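Local coordinates for protein agarase (Microbulbifer thermotolerans, PDB 3WZ1) that cleaves the beta-1,4-galactosidic linkages of agarose from within the chain, yielding mainly neoagarotetraose, through its GH16 catalytic domain, at residues Ile76-Lys81 / Asn260-Tyr265; Ser111-Ala116 / Ile249-Ala254; Arg149-His154 / Ala170-Ala175. All coordinates share one frame; numbering follows the deposited sequence. Where two conformers were deposited one is given.

Contact 1 (Ile76-Lys81 / Asn260-Tyr265); sequences ITSGRK and NRNTYY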
loop_
_atom_site.group_PDB
_atom_site.type_symbol
_atom_site.label_atom_id
_atom_site.label_comp_id
_atom_site.label_asym_id
_atom_site.label_seq_id
_atom_site.Cartn_x
_atom_site.Cartn_y
_atom_site.Cartn_z
ATOM N N ILE A 76 8.476 -8.225 2.331
ATOM C CA ILE A 76 8.869 -7.050 3.073
ATOM C C ILE A 76 9.013 -7.501 4.517
ATOM O O ILE A 76 8.011 -7.847 5.177
ATOM C CB ILE A 76 7.797 -5.956 2.971
ATOM C CG1 ILE A 76 7.518 -5.532 1.533
ATOM C CG2 ILE A 76 8.138 -4.761 3.872
ATOM C CD1 ILE A 76 8.705 -4.923 0.805
ATOM N N THR A 77 10.232 -7.466 5.040
ATOM C CA THR A 77 10.463 -7.948 6.400
ATOM C C THR A 77 10.890 -6.799 7.332
ATOM O O THR A 77 10.858 -5.620 6.962
ATOM C CB THR A 77 11.386 -9.177 6.393
ATOM O OG1 THR A 77 11.328 -9.855 7.659
ATOM C CG2 THR A 77 12.805 -8.799 6.038
ATOM N N SER A 78 11.199 -7.169 8.563
ATOM C CA SER A 78 11.421 -6.238 9.654
ATOM C C SER A 78 12.475 -6.811 10.590
ATOM O O SER A 78 12.656 -8.035 10.691
ATOM C CB SER A 78 10.128 -5.962 10.414
ATOM O OG SER A 78 9.564 -7.144 10.955
ATOM N N GLY A 79 13.165 -5.918 11.283
ATOM C CA GLY A 79 14.124 -6.324 12.311
ATOM C C GLY A 79 14.512 -5.157 13.170
ATOM O O GLY A 79 14.325 -4.007 12.783
ATOM N N ARG A 80 15.035 -5.451 14.353
ATOM C CA ARG A 80 15.529 -4.405 15.237
ATOM C C ARG A 80 16.841 -3.865 14.681
ATOM O O ARG A 80 17.721 -4.649 14.276
ATOM C CB ARG A 80 15.765 -4.951 16.639
ATOM C CG ARG A 80 16.361 -3.930 17.611
ATOM C CD ARG A 80 15.422 -2.783 17.902
ATOM N NE ARG A 80 14.260 -3.235 18.649
ATOM C CZ ARG A 80 13.036 -2.729 18.558
ATOM N NH1 ARG A 80 12.753 -1.705 17.743
ATOM N NH2 ARG A 80 12.065 -3.255 19.303
ATOM N N LYS A 81 16.972 -2.540 14.661
ATOM C CA LYS A 81 18.263 -1.923 14.357
ATOM C C LYS A 81 19.109 -2.055 15.621
ATOM O O LYS A 81 18.728 -1.503 16.664
ATOM C CB LYS A 81 18.072 -0.465 13.939
ATOM C CG LYS A 81 19.383 0.295 13.807
ATOM C CD LYS A 81 19.181 1.699 13.286
ATOM C CE LYS A 81 20.515 2.414 13.063
ATOM N NZ LYS A 81 20.245 3.841 12.738
ATOM N N ASN A 260 7.825 -16.022 11.696
ATOM C CA ASN A 260 6.439 -16.307 11.340
ATOM C C ASN A 260 5.513 -15.131 11.487
ATOM O O ASN A 260 4.345 -15.235 11.080
ATOM C CB ASN A 260 5.895 -17.476 12.166
ATOM C CG ASN A 260 6.440 -18.799 11.705
ATOM O OD1 ASN A 260 7.529 -18.873 11.117
ATOM N ND2 ASN A 260 5.678 -19.859 11.932
ATOM N N ARG A 261 5.999 -14.030 12.055
ATOM C CA ARG A 261 5.195 -12.825 12.231
ATOM C C ARG A 261 5.735 -11.600 11.530
ATOM O O ARG A 261 4.965 -10.697 11.215
ATOM C CB ARG A 261 5.047 -12.527 13.721
ATOM C CG ARG A 261 4.101 -13.504 14.392
ATOM C CD ARG A 261 3.770 -13.043 15.789
ATOM N NE ARG A 261 4.860 -13.334 16.704
ATOM C CZ ARG A 261 4.955 -12.847 17.930
ATOM N NH1 ARG A 261 4.025 -12.013 18.372
ATOM N NH2 ARG A 261 6.003 -13.182 18.700
ATOM N N ASN A 262 7.036 -11.572 11.266
ATOM C CA ASN A 262 7.704 -10.300 11.005
ATOM C C ASN A 262 7.732 -9.908 9.535
ATOM O O ASN A 262 8.392 -8.935 9.170
ATOM C CB ASN A 262 9.129 -10.340 11.600
ATOM C CG ASN A 262 10.047 -11.324 10.895
ATOM O OD1 ASN A 262 9.694 -11.942 9.896
ATOM N ND2 ASN A 262 11.268 -11.459 11.419
ATOM N N THR A 263 6.989 -10.625 8.695
ATOM C CA THR A 263 7.087 -10.420 7.261
ATOM C C THR A 263 5.720 -10.253 6.611
ATOM O O THR A 263 4.774 -10.996 6.907
ATOM C CB THR A 263 7.872 -11.568 6.589
ATOM O OG1 THR A 263 9.157 -11.676 7.221
ATOM C CG2 THR A 263 8.083 -11.309 5.122
ATOM N N TYR A 264 5.673 -9.277 5.702
ATOM C CA TYR A 264 4.490 -8.913 4.888
ATOM C C TYR A 264 4.760 -9.420 3.493
ATOM O O TYR A 264 5.826 -9.160 2.947
ATOM C CB TYR A 264 4.368 -7.386 4.919
ATOM C CG TYR A 264 3.542 -6.650 3.878
ATOM C CD1 TYR A 264 2.284 -7.093 3.467
ATOM C CD2 TYR A 264 3.991 -5.450 3.361
ATOM C CE1 TYR A 264 1.543 -6.374 2.558
ATOM C CE2 TYR A 264 3.231 -4.704 2.470
ATOM C CZ TYR A 264 2.018 -5.185 2.044
ATOM O OH TYR A 264 1.261 -4.439 1.137
ATOM N N TYR A 265 3.832 -10.185 2.919
ATOM C CA TYR A 265 4.050 -10.834 1.618
ATOM C C TYR A 265 3.100 -10.313 0.575
ATOM O O TYR A 265 1.911 -10.157 0.850
ATOM C CB TYR A 265 3.854 -12.360 1.698
ATOM C CG TYR A 265 4.814 -13.055 2.611
ATOM C CD1 TYR A 265 6.076 -13.421 2.179
ATOM C CD2 TYR A 265 4.449 -13.355 3.913
ATOM C CE1 TYR A 265 6.957 -14.073 3.025
ATOM C CE2 TYR A 265 5.331 -13.985 4.766
ATOM C CZ TYR A 265 6.568 -14.350 4.311
ATOM O OH TYR A 265 7.454 -14.968 5.186
#
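Ser78 turns its hydroxyl onto Asn262, and Thr77 turns its own toward Thr263 and Asn262, by different rotations. Ser78 sets OG between its backbone N and carbonyl carbon (chi1 59°), whereas Thr77 swings OG1 to the side remote from its own N (chi1 -165°). Ser78 OG then donates to Asn262 O at 2.8 Å, in the carbonyl plane and on a lone pair, with a C=O...O angle of 123°. Ser78 N lies near the same oxygen, but its N-H is badly aimed for a bond; serine suits the place because its small hydroxyl bonds where the main-chain amide cannot. Thr77 OG1 has one proton and two possible takers, Thr263 OG1 at 2.9 Å or, more weakly, Asn262 O at 3.4 Å. Thr263 OG1 donates to Asn262 OD1, 2.7 Å away, from a position tilted well out of the amide plane. The other end of that amide, ND2, bonds Leu256 O, so the Asn262 side chain is held at both of its polar atoms.

Next to these hydroxyls, where Ile76 precedes Thr77 and Tyr264 follows Thr263, regular pairing takes over. Ile76 and Tyr264 form an antiparallel hydrogen-bonded pair, Ile76 N reaching Tyr264 O at 2.9 Å and Tyr264 N reaching Ile76 O at 2.8 Å, both bonds nearly straight. It joins strands 73-80 and 264-276 of the jelly roll. Their side chains run side by side, with Ile76 CB 3.9 Å from Tyr264 CD2. Ile236 of strand 232-239 touches both, an apolar setting that suits a branched aliphatic beside an aromatic ring.

Chemically, hydroxyls continue the polar link between the two segments beyond the Ile76-Tyr264 pair, in particular through Ser78 OG to Asn262 O.

Contact 2 (Ser111-Ala116 / Ile249-Ala254); sequences SNMVLA and ITPTDA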
loop_
_atom_site.group_PDB
_atom_site.type_symbol
_atom_site.label_atom_id
_atom_site.label_comp_id
_atom_site.label_asym_id
_atom_site.label_seq_id
_atom_site.Cartn_x
_atom_site.Cartn_y
_atom_site.Cartn_z
ATOM N N SER A 111 1.670 -8.552 7.500
ATOM C CA SER A 111 2.463 -9.080 8.584
ATOM C C SER A 111 1.640 -9.117 9.874
ATOM O O SER A 111 0.739 -8.301 10.081
ATOM C CB SER A 111 3.707 -8.230 8.805
ATOM O OG SER A 111 3.347 -6.936 9.275
ATOM N N ASN A 112 1.994 -10.060 10.758
ATOM C CA ASN A 112 1.328 -10.190 12.036
ATOM C C ASN A 112 2.067 -9.337 13.050
ATOM O O ASN A 112 2.717 -9.828 13.967
ATOM C CB ASN A 112 1.302 -11.661 12.423
ATOM C CG ASN A 112 0.526 -11.931 13.688
ATOM O OD1 ASN A 112 -0.014 -11.043 14.338
ATOM N ND2 ASN A 112 0.473 -13.227 14.040
ATOM N N MET A 113 1.936 -8.032 12.847
ATOM C CA MET A 113 2.674 -7.030 13.582
ATOM C C MET A 113 1.826 -5.788 13.775
ATOM O O MET A 113 0.838 -5.566 13.061
ATOM C CB MET A 113 3.927 -6.629 12.800
ATOM C CG MET A 113 4.895 -7.736 12.456
ATOM S SD MET A 113 5.843 -8.325 13.885
ATOM C CE MET A 113 7.282 -7.246 13.806
ATOM N N VAL A 114 2.228 -4.943 14.722
ATOM C CA VAL A 114 1.567 -3.655 14.920
ATOM C C VAL A 114 1.967 -2.617 13.873
ATOM O O VAL A 114 1.390 -1.529 13.783
ATOM C CB VAL A 114 1.782 -3.088 16.329
ATOM C CG1 VAL A 114 1.164 -4.025 17.357
ATOM C CG2 VAL A 114 3.264 -2.825 16.637
ATOM N N LEU A 115 3.008 -2.942 13.115
ATOM C CA LEU A 115 3.427 -2.136 11.974
ATOM C C LEU A 115 2.343 -2.055 10.926
ATOM O O LEU A 115 1.579 -2.999 10.741
ATOM C CB LEU A 115 4.650 -2.781 11.333
ATOM C CG LEU A 115 5.876 -2.937 12.226
ATOM C CD1 LEU A 115 6.862 -3.903 11.609
ATOM C CD2 LEU A 115 6.514 -1.575 12.439
ATOM N N ALA A 116 2.337 -0.953 10.182
ATOM C CA ALA A 116 1.525 -0.870 8.969
ATOM C C ALA A 116 2.128 -1.730 7.864
ATOM O O ALA A 116 3.331 -1.636 7.611
ATOM C CB ALA A 116 1.443 0.578 8.495
ATOM N N ILE A 249 2.796 2.103 20.916
ATOM C CA ILE A 249 2.567 0.868 20.160
ATOM C C ILE A 249 3.621 0.752 19.056
ATOM O O ILE A 249 3.585 1.486 18.070
ATOM C CB ILE A 249 1.145 0.798 19.573
ATOM C CG1 ILE A 249 0.113 0.749 20.710
ATOM C CG2 ILE A 249 0.994 -0.425 18.673
ATOM C CD1 ILE A 249 -1.307 0.586 20.231
ATOM N N THR A 250 4.526 -0.194 19.241
ATOM C CA THR A 250 5.659 -0.428 18.348
ATOM C C THR A 250 6.129 -1.861 18.592
ATOM O O THR A 250 5.928 -2.407 19.697
ATOM C CB THR A 250 6.774 0.640 18.588
ATOM O OG1 THR A 250 7.772 0.573 17.553
ATOM C CG2 THR A 250 7.470 0.416 19.914
ATOM N N PRO A 251 6.747 -2.503 17.591
ATOM C CA PRO A 251 7.105 -3.896 17.801
ATOM C C PRO A 251 8.111 -4.128 18.926
ATOM O O PRO A 251 9.010 -3.304 19.152
ATOM C CB PRO A 251 7.737 -4.320 16.478
ATOM C CG PRO A 251 7.153 -3.386 15.497
ATOM C CD PRO A 251 7.002 -2.080 16.197
ATOM N N THR A 252 7.972 -5.262 19.586
ATOM C CA THR A 252 8.960 -5.697 20.564
ATOM C C THR A 252 10.090 -6.452 19.856
ATOM O O THR A 252 9.952 -6.934 18.717
ATOM C CB THR A 252 8.334 -6.636 21.604
ATOM O OG1 THR A 252 7.906 -7.837 20.956
ATOM C CG2 THR A 252 7.156 -5.969 22.307
ATOM N N ASP A 253 11.227 -6.607 20.539
ATOM C CA ASP A 253 12.303 -7.411 19.999
ATOM C C ASP A 253 11.849 -8.856 19.707
ATOM O O ASP A 253 12.246 -9.448 18.723
ATOM C CB ASP A 253 13.484 -7.487 20.981
ATOM C CG ASP A 253 14.213 -6.173 21.144
ATOM O OD1 ASP A 253 13.860 -5.162 20.513
ATOM O OD2 ASP A 253 15.186 -6.153 21.931
ATOM N N ALA A 254 11.001 -9.407 20.570
ATOM C CA ALA A 254 10.533 -10.776 20.395
ATOM C C ALA A 254 9.692 -10.923 19.124
ATOM O O ALA A 254 9.820 -11.898 18.402
ATOM C CB ALA A 254 9.736 -11.229 21.609
#
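Pro251 pushes its ring into a hollow made by Met113, Val114 and Leu115, in the loop between strands 102-109 and 116-123; the proline's own segment leads into helix 253-256. Its outermost carbon, CG, is the leading bump: it meets the branch point of Leu115, CG to CG at 3.5 Å, with the leucine crossing at about a right angle. Pro251 CD fits against Val114 CG2 at 3.8 Å, and Pro251 CB is met by the methyl at the tip of Met113, CE, at 4.0 Å. Met113 gets there because its flexible chain bends at both chi2 and chi3, bringing CE against the CB side of the ring.

Val114 is a bump in its turn: its CG2 lies over the face of the peptide link before the proline, 3.6 Å from Pro251 N, while its CB lies 3.6 Å from Ile249 CG2. Two branched side chains mesh here. Proline suits the spot as a rigid apolar wedge, followed at once by Thr252, the helix N-cap.

No hydrogen bond joins the two segments. Three of their carbonyls take hydrogen bonds from arginines, Val114 O from Arg244, Thr250 O from Arg140 and Pro251 O from Arg80. Apolar fit thus joins the segments, while arginines bond their main chain.

Contact 3 (Arg149-His154 / Ala170-Ala175); sequences RLHLSH and AGSWYA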
loop_
_atom_site.group_PDB
_atom_site.type_symbol
_atom_site.label_atom_id
_atom_site.label_comp_id
_atom_site.label_asym_id
_atom_site.label_seq_id
_atom_site.Cartn_x
_atom_site.Cartn_y
_atom_site.Cartn_z
ATOM N N ARG A 149 -9.661 -5.029 10.435
ATOM C CA ARG A 149 -9.930 -3.806 9.674
ATOM C C ARG A 149 -8.867 -3.572 8.572
ATOM O O ARG A 149 -7.691 -3.862 8.771
ATOM C CB ARG A 149 -9.981 -2.611 10.642
ATOM C CG ARG A 149 -10.915 -2.790 11.857
ATOM C CD ARG A 149 -12.206 -2.052 11.644
ATOM N NE ARG A 149 -13.486 -2.468 12.267
ATOM C CZ ARG A 149 -13.785 -3.457 13.131
ATOM N NH1 ARG A 149 -12.925 -4.301 13.691
ATOM N NH2 ARG A 149 -15.063 -3.579 13.440
ATOM N N LEU A 150 -9.297 -3.010 7.447
ATOM C CA LEU A 150 -8.393 -2.441 6.415
ATOM C C LEU A 150 -8.643 -0.936 6.415
ATOM O O LEU A 150 -9.792 -0.490 6.365
ATOM C CB LEU A 150 -8.715 -3.011 5.038
ATOM C CG LEU A 150 -8.513 -4.517 4.877
ATOM C CD1 LEU A 150 -9.118 -5.004 3.552
ATOM C CD2 LEU A 150 -7.031 -4.904 4.984
ATOM N N HIS A 151 -7.592 -0.131 6.492
ATOM C CA HIS A 151 -7.753 1.306 6.474
ATOM C C HIS A 151 -7.799 1.740 5.011
ATOM O O HIS A 151 -6.804 1.588 4.279
ATOM C CB HIS A 151 -6.596 1.986 7.203
ATOM C CG HIS A 151 -6.782 3.452 7.379
ATOM N ND1 HIS A 151 -5.755 4.352 7.213
ATOM C CD2 HIS A 151 -7.871 4.182 7.709
ATOM C CE1 HIS A 151 -6.203 5.574 7.419
ATOM N NE2 HIS A 151 -7.481 5.491 7.754
ATOM N N LEU A 152 -8.943 2.265 4.589
ATOM C CA LEU A 152 -9.152 2.699 3.196
ATOM C C LEU A 152 -9.111 4.193 3.186
ATOM O O LEU A 152 -10.019 4.830 3.708
ATOM C CB LEU A 152 -10.502 2.216 2.685
ATOM C CG LEU A 152 -10.778 0.715 2.839
ATOM C CD1 LEU A 152 -12.169 0.395 2.313
ATOM C CD2 LEU A 152 -9.734 -0.128 2.142
ATOM N N SER A 153 -8.061 4.777 2.622
ATOM C CA SER A 153 -7.853 6.197 2.813
ATOM C C SER A 153 -7.008 6.843 1.730
ATOM O O SER A 153 -6.580 6.201 0.765
ATOM C CB SER A 153 -7.277 6.471 4.216
ATOM O OG SER A 153 -7.532 7.843 4.596
ATOM N N HIS A 154 -6.815 8.136 1.895
ATOM C CA HIS A 154 -5.947 8.929 1.033
ATOM C C HIS A 154 -5.563 10.153 1.831
ATOM O O HIS A 154 -6.223 10.459 2.826
ATOM C CB HIS A 154 -6.648 9.338 -0.274
ATOM C CG HIS A 154 -7.594 10.491 -0.119
ATOM N ND1 HIS A 154 -8.919 10.323 0.212
ATOM C CD2 HIS A 154 -7.398 11.827 -0.223
ATOM C CE1 HIS A 154 -9.506 11.502 0.283
ATOM N NE2 HIS A 154 -8.604 12.432 0.034
ATOM N N ALA A 170 -16.297 6.634 9.875
ATOM C CA ALA A 170 -16.166 5.243 10.320
ATOM C C ALA A 170 -15.894 4.246 9.204
ATOM O O ALA A 170 -15.177 3.259 9.402
ATOM C CB ALA A 170 -17.403 4.801 11.098
ATOM N N GLY A 171 -16.460 4.490 8.013
ATOM C CA GLY A 171 -16.292 3.585 6.905
ATOM C C GLY A 171 -14.891 3.573 6.317
ATOM O O GLY A 171 -14.588 2.703 5.526
ATOM N N SER A 172 -14.034 4.496 6.752
ATOM C CA SER A 172 -12.621 4.448 6.336
ATOM C C SER A 172 -11.843 3.301 6.988
ATOM O O SER A 172 -10.688 3.039 6.608
ATOM C CB SER A 172 -11.935 5.784 6.606
ATOM O OG SER A 172 -11.815 6.034 8.004
ATOM N N TRP A 173 -12.437 2.632 7.977
ATOM C CA TRP A 173 -11.880 1.394 8.513
ATOM C C TRP A 173 -12.842 0.251 8.214
ATOM O O TRP A 173 -13.915 0.123 8.828
ATOM C CB TRP A 173 -11.621 1.508 10.014
ATOM C CG TRP A 173 -10.604 2.511 10.382
ATOM C CD1 TRP A 173 -10.795 3.848 10.588
ATOM C CD2 TRP A 173 -9.216 2.265 10.622
ATOM N NE1 TRP A 173 -9.621 4.453 10.925
ATOM C CE2 TRP A 173 -8.629 3.506 10.958
ATOM C CE3 TRP A 173 -8.409 1.120 10.578
ATOM C CZ2 TRP A 173 -7.274 3.638 11.247
ATOM C CZ3 TRP A 173 -7.058 1.262 10.877
ATOM C CH2 TRP A 173 -6.518 2.507 11.217
ATOM N N TYR A 174 -12.488 -0.558 7.224
ATOM C CA TYR A 174 -13.387 -1.563 6.669
ATOM C C TYR A 174 -13.221 -2.928 7.331
ATOM O O TYR A 174 -12.114 -3.475 7.384
ATOM C CB TYR A 174 -13.149 -1.694 5.151
ATOM C CG TYR A 174 -13.922 -2.856 4.558
ATOM C CD1 TYR A 174 -15.275 -2.713 4.251
ATOM C CD2 TYR A 174 -13.340 -4.101 4.375
ATOM C CE1 TYR A 174 -16.004 -3.770 3.754
ATOM C CE2 TYR A 174 -14.068 -5.170 3.878
ATOM C CZ TYR A 174 -15.409 -4.990 3.584
ATOM O OH TYR A 174 -16.145 -6.042 3.094
ATOM N N ALA A 175 -14.347 -3.497 7.796
ATOM C CA ALA A 175 -14.415 -4.884 8.245
ATOM C C ALA A 175 -15.510 -5.573 7.413
ATOM O O ALA A 175 -16.472 -4.904 7.031
ATOM C CB ALA A 175 -14.756 -4.953 9.730
HETATM O O HOH W 1 -9.394 7.363 8.421
#
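His151 and Trp173 face each other across an antiparallel beta pairing in the GH16 jelly roll, where the short strand 173-174 lines the edge of strand 150-158. The main chain sets the spacing: Leu150 and Tyr174 are a hydrogen-bonded pair, with Tyr174 N to Leu150 O at 2.8 Å, and Leu152 N adds a bond to Ser172 O. His151 and Trp173 form the next, non-hydrogen-bonded pair, which puts both rings on one face, while Leu152 CD1 rests on Tyr174 CB on the other.

The His151 side chain can be followed outward. CB makes a CH-pi contact with the six-membered ring of Trp173, 3.9 Å from its centroid and 17° off the normal. With chi1 at -173° the imidazole extends across the indole in an offset stack, centroids 4.2 Å and planes 26° apart. CG lies 3.9 Å from Trp173 CZ2; CD2 sits over the centre of the indole, 3.4 Å from Trp173 CE2, and is 3.2 Å from Ser172 O. Ser153 CB covers the opposite imidazole face. ND1 bonds Glu134 OE1, the predicted proton donor, so the broad indole probably helps hold this histidine beside the active site. Ser172 suits the turn because OG can bond Asp169 O and also accept from a water. At the tip, His151 NE2 meets that water in its ring plane at 2.8 Å, and the water donates to Ser172 OG, also at 2.8 Å.

How the contacts relate
Contacts 1 and 2 are neighbours, their centres 9 Å apart, and both are largely buried. They are tied directly: Arg80 NE of contact 1 makes a salt bridge with Asp253 OD1 of contact 2, and helix 253-256 leads on in the chain to strand 264-276. Contact 3 stands apart, its centre about 20 Å from that of contact 2 and 23 Å from that of contact 1, and is only partly buried, beside the predicted catalytic acid. Along the chain the three are nested, contact 3 inside contact 2 inside contact 1. Their chemistry follows position: hydroxyls and amides at a strand edge, purely apolar fit between loops, and aromatic stacking with water near the active site.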